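Local coordinates for protein putative glycosyl hydrolase (Bacteroides thetaiotaomicron VPI-5482, PDB 3K11) that is a putative glycosyl hydrolase that probably cleaves glycosidic bonds in carbohydrate substrates, at residues Leu157-Glu162 / Ser215-Glu220; Ala305-Glu310 / Gly351-Leu356. One frame throughout, in Å; residues are numbered along the deposited sequence.

Contact 1. Residues Leu157-Glu162 / Ser215-Glu220; sequences LRLKDE and SRYDKE. With EDO (1,2-ethanediol), chain P.
The C-terminal ends of helices 148-160 and 202-217 meet at the protein surface, where Arg158 and Leu159 of the first helix touch Arg216 and Tyr217 of the second. Arg158 CG is anti to the backbone N (chi1 -177°), and the chain runs extended to NE, which brings it to the edge of the Tyr217 ring. Arg158 CD lies there near the ring plane, 3.8 Å from Tyr217 CE1. Arg158 NE donates a hydrogen bond to Tyr217 OH at 3.0 Å, bent to 139° at the hydrogen. The guanidinium and ring planes stand 68° apart, so the two groups do not stack. Tyr217 OH also hydrogen-bonds to Asp167. Arg158 NH1 reaches back to Glu162 O at 2.8 Å, coming from above the carbonyl plane, and also bonds Leu164 O. The guanidinium therefore ties the end of its own helix and the following loop to the tyrosine. The fold is probably the (alpha/alpha)6 barrel of glycoside hydrolase family 88, and the contact joins two of its helices at their C-terminal ends. Leu159 reaches towards both Arg216 and Tyr217, one methyl to each. Leu159 CD2 meets Tyr217 CD1 at 4.0 Å, obliquely to the ring. Leu159 CD1 sits over one face of the Arg216 guanidinium, off towards the rim, 3.5 Å from Arg216 NH1, while that NH1 hydrogen-bonds to Gln213. An ethanediol, probably a crystallisation additive, spans the helix end: its O2 donates to Leu159 O, and its O1 accepts from Glu162 N at 2.6 Å.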
# COMPACT_ATOMS: atom_id res chain seq x y z
N LEU A 157 29.80 26.85 -13.79
CA LEU A 157 31.26 26.88 -13.80
C LEU A 157 31.80 28.20 -14.35
O LEU A 157 32.77 28.74 -13.83
CB LEU A 157 31.85 25.69 -14.55
CG LEU A 157 33.38 25.48 -14.37
CD1 LEU A 157 33.74 25.36 -12.89
CD2 LEU A 157 33.82 24.22 -15.11
N ARG A 158 31.16 28.75 -15.38
CA ARG A 158 31.65 29.99 -15.91
C ARG A 158 31.56 31.12 -14.89
O ARG A 158 32.42 32.01 -14.86
CB ARG A 158 30.94 30.38 -17.20
CG ARG A 158 31.52 31.65 -17.79
CD ARG A 158 31.22 31.76 -19.27
NE ARG A 158 31.32 33.17 -19.62
CZ ARG A 158 32.46 33.82 -19.74
NH1 ARG A 158 33.62 33.19 -19.64
NH2 ARG A 158 32.43 35.13 -19.98
N LEU A 159 30.53 31.11 -14.06
CA LEU A 159 30.44 32.12 -13.02
C LEU A 159 31.54 31.96 -11.97
O LEU A 159 31.85 32.92 -11.27
CB LEU A 159 29.06 32.11 -12.37
CG LEU A 159 27.94 32.67 -13.28
CD1 LEU A 159 26.56 32.36 -12.67
CD2 LEU A 159 28.08 34.17 -13.57
N LYS A 160 32.15 30.79 -11.89
CA LYS A 160 33.31 30.57 -11.02
C LYS A 160 34.63 30.81 -11.73
O LYS A 160 35.66 30.98 -11.06
CB LYS A 160 33.28 29.15 -10.45
CG LYS A 160 32.11 28.85 -9.55
CD LYS A 160 32.13 27.38 -9.14
CE LYS A 160 31.10 27.07 -8.02
NZ LYS A 160 31.47 25.90 -7.12
N ASP A 161 34.62 30.88 -13.06
CA ASP A 161 35.82 31.02 -13.87
C ASP A 161 35.54 31.73 -15.20
O ASP A 161 35.21 31.12 -16.20
CB ASP A 161 36.38 29.64 -14.17
CG ASP A 161 37.65 29.68 -14.98
OD1 ASP A 161 38.17 30.79 -15.26
OD2 ASP A 161 38.14 28.59 -15.34
N GLU A 162 35.77 33.03 -15.20
CA GLU A 162 35.56 33.88 -16.35
C GLU A 162 36.41 33.45 -17.54
O GLU A 162 36.12 33.86 -18.65
CB GLU A 162 35.89 35.36 -15.99
N SER A 215 19.50 33.84 -14.46
CA SER A 215 19.28 35.05 -13.67
C SER A 215 20.57 35.53 -13.02
O SER A 215 20.70 36.71 -12.74
CB SER A 215 18.19 34.85 -12.60
OG SER A 215 18.70 34.24 -11.43
N ARG A 216 21.51 34.63 -12.77
CA ARG A 216 22.81 34.94 -12.19
C ARG A 216 23.83 35.36 -13.25
O ARG A 216 24.78 36.10 -12.97
CB ARG A 216 23.38 33.72 -11.45
CG ARG A 216 22.52 33.15 -10.34
CD ARG A 216 23.15 31.92 -9.72
NE ARG A 216 24.43 32.27 -9.11
CZ ARG A 216 25.57 31.55 -9.19
NH1 ARG A 216 25.68 30.39 -9.86
NH2 ARG A 216 26.64 32.03 -8.57
N TYR A 217 23.61 34.89 -14.47
CA TYR A 217 24.59 35.06 -15.57
C TYR A 217 24.36 36.31 -16.39
O TYR A 217 25.32 36.93 -16.85
CB TYR A 217 24.51 33.85 -16.48
CG TYR A 217 25.58 33.74 -17.54
CD1 TYR A 217 26.80 33.15 -17.26
CD2 TYR A 217 25.32 34.12 -18.83
CE1 TYR A 217 27.76 33.00 -18.22
CE2 TYR A 217 26.25 33.98 -19.80
CZ TYR A 217 27.49 33.45 -19.50
OH TYR A 217 28.43 33.29 -20.51
N ASP A 218 23.10 36.66 -16.58
CA ASP A 218 22.73 37.86 -17.30
C ASP A 218 22.21 38.90 -16.26
O ASP A 218 21.06 38.89 -15.87
CB ASP A 218 21.72 37.51 -18.38
CG ASP A 218 21.28 38.69 -19.20
OD1 ASP A 218 21.63 39.82 -18.84
OD2 ASP A 218 20.58 38.47 -20.21
N LYS A 219 23.11 39.78 -15.85
CA LYS A 219 22.83 40.83 -14.85
C LYS A 219 21.57 41.66 -15.17
O LYS A 219 20.69 41.90 -14.30
CB LYS A 219 24.06 41.77 -14.79
N GLU A 220 21.46 42.01 -16.44
CA GLU A 220 20.32 42.76 -16.95
C GLU A 220 18.97 42.09 -16.80
O GLU A 220 17.98 42.77 -16.71
CB GLU A 220 20.47 43.04 -18.46
CG GLU A 220 21.76 43.73 -18.92
CD GLU A 220 21.93 45.12 -18.35
OE1 GLU A 220 22.14 45.26 -17.13
OE2 GLU A 220 21.85 46.07 -19.16
C1 EDO P . 36.23 34.46 -11.81
O1 EDO P . 36.72 34.23 -13.11
C2 EDO P . 34.78 34.88 -11.94
O2 EDO P . 34.17 34.49 -10.72

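Contact 2. Residues Ala305-Glu310 / Gly351-Leu356; sequences ALQSGE and GPVAQL. With EDO (1,2-ethanediol), chain C.
Gln307, in the loop that follows helix 289-304, reaches to the backbone of helix 347-362 beside Val353 and Leu356. The polar link is one hydrogen bond from Gln307 NE2 to Val353 O, 3.2 Å long and 151° at the hydrogen. The donor is tilted 22° from the carbonyl plane. NE2 also bonds Gly311 O, so the amide nitrogen serves both helix and loop. With chi1 at -171°, the Gln307 chain swings away from its own backbone nitrogen and then runs straight out to the helix. The loop itself is shaped by an ST turn: Ser308 OG accepts from Glu310 N at 3.0 Å and is also hydrogen-bonded to Phe312 O. Methyls flank the amide in van der Waals contact. Val353 CG1 lies 3.3 Å from Gln307 OE1, and Leu356 CD2 lies 3.9 Å from Gln307 NE2. Shortening Gln307 to an alanine is likely to leave Val353 O and Gly311 O without this donor and open a gap beside Val353 and Leu356. A second subunit packs here: its Pro384 meets Gln307, its Phe382 meets Val353, and its Tyr389 hydrogen-bonds to Glu310. Glu310 OE1 accepts from O2 of an ethanediol, probably a crystallisation additive, at 2.7 Å.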
# COMPACT_ATOMS: atom_id res chain seq x y z
N ALA A 305 8.33 9.16 3.18
CA ALA A 305 7.43 8.15 3.80
C ALA A 305 7.45 6.84 3.03
O ALA A 305 7.05 5.82 3.58
CB ALA A 305 6.02 8.68 3.85
N LEU A 306 7.83 6.88 1.74
CA LEU A 306 7.79 5.68 0.92
C LEU A 306 9.15 5.02 0.69
O LEU A 306 9.27 4.10 -0.13
CB LEU A 306 7.11 6.01 -0.40
CG LEU A 306 5.64 6.45 -0.22
CD1 LEU A 306 5.12 7.09 -1.58
CD2 LEU A 306 4.76 5.26 0.26
N GLN A 307 10.15 5.42 1.45
CA GLN A 307 11.43 4.74 1.38
C GLN A 307 11.23 3.28 1.79
O GLN A 307 10.57 2.99 2.80
CB GLN A 307 12.42 5.38 2.35
CG GLN A 307 13.85 4.85 2.17
CD GLN A 307 14.84 5.55 3.07
OE1 GLN A 307 14.49 5.94 4.16
NE2 GLN A 307 16.09 5.67 2.63
N SER A 308 11.80 2.36 1.03
CA SER A 308 11.71 0.94 1.35
C SER A 308 12.62 0.57 2.49
O SER A 308 13.54 1.32 2.87
CB SER A 308 12.13 0.06 0.13
OG SER A 308 13.57 0.03 0.01
N GLY A 309 12.39 -0.62 3.04
CA GLY A 309 13.24 -1.20 4.03
C GLY A 309 14.67 -1.47 3.62
O GLY A 309 15.50 -1.77 4.45
N GLU A 310 14.95 -1.39 2.31
CA GLU A 310 16.28 -1.57 1.77
C GLU A 310 16.96 -0.23 1.53
O GLU A 310 18.12 -0.19 1.12
CB GLU A 310 16.25 -2.35 0.44
CG GLU A 310 15.63 -3.74 0.58
CD GLU A 310 16.27 -4.53 1.69
OE1 GLU A 310 17.53 -4.57 1.78
OE2 GLU A 310 15.53 -5.12 2.51
N GLY A 351 18.27 13.02 8.48
CA GLY A 351 19.63 12.54 8.32
C GLY A 351 19.71 11.04 8.13
O GLY A 351 20.41 10.56 7.26
N PRO A 352 18.99 10.28 8.97
CA PRO A 352 19.03 8.82 8.82
C PRO A 352 18.42 8.27 7.54
O PRO A 352 18.83 7.20 7.06
CB PRO A 352 18.27 8.35 10.05
CG PRO A 352 18.47 9.43 11.05
CD PRO A 352 18.29 10.67 10.20
N VAL A 353 17.46 9.00 6.97
CA VAL A 353 16.87 8.69 5.67
C VAL A 353 17.93 8.80 4.58
O VAL A 353 18.13 7.90 3.78
CB VAL A 353 15.69 9.60 5.36
CG1 VAL A 353 15.07 9.23 3.97
CG2 VAL A 353 14.60 9.46 6.47
N ALA A 354 18.63 9.93 4.57
CA ALA A 354 19.69 10.16 3.61
C ALA A 354 20.80 9.13 3.80
O ALA A 354 21.35 8.58 2.83
CB ALA A 354 20.22 11.60 3.75
N GLN A 355 21.20 8.89 5.05
CA GLN A 355 22.29 7.98 5.33
C GLN A 355 21.98 6.55 4.85
O GLN A 355 22.83 5.89 4.24
CB GLN A 355 22.58 8.01 6.83
CG GLN A 355 23.81 7.16 7.25
CD GLN A 355 24.67 7.80 8.31
OE1 GLN A 355 24.72 9.03 8.43
NE2 GLN A 355 25.41 6.98 9.02
N LEU A 356 20.79 6.06 5.13
CA LEU A 356 20.35 4.73 4.70
C LEU A 356 20.30 4.70 3.19
O LEU A 356 20.70 3.71 2.54
CB LEU A 356 18.97 4.41 5.26
CG LEU A 356 18.36 3.11 4.76
CD1 LEU A 356 19.24 1.87 5.10
CD2 LEU A 356 16.91 2.92 5.24
C1 EDO C . 20.19 -2.18 4.82
O1 EDO C . 20.99 -1.90 3.66
C2 EDO C . 18.95 -2.93 4.40
O2 EDO C . 19.24 -4.26 3.90

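In the fold
The two contacts flank the middle of the folded chain, with their own centres 36 Å apart and their nearest atoms about 21 Å apart. They do not touch. Both segments of contact 1 precede both segments of contact 2 in the sequence. They share no helix, since contact 1 joins helices 148-160 and 202-217, whereas contact 2 joins the loop after helix 289-304 to helix 347-362. Both involve helices of one largely helical fold, probably the (alpha/alpha)6 barrel of family 88, on its opposite sides. Contact 1 is at the surface and meets no neighbouring subunit. Contact 2 is buried, partly beneath a second subunit, so it belongs to the region where subunits meet.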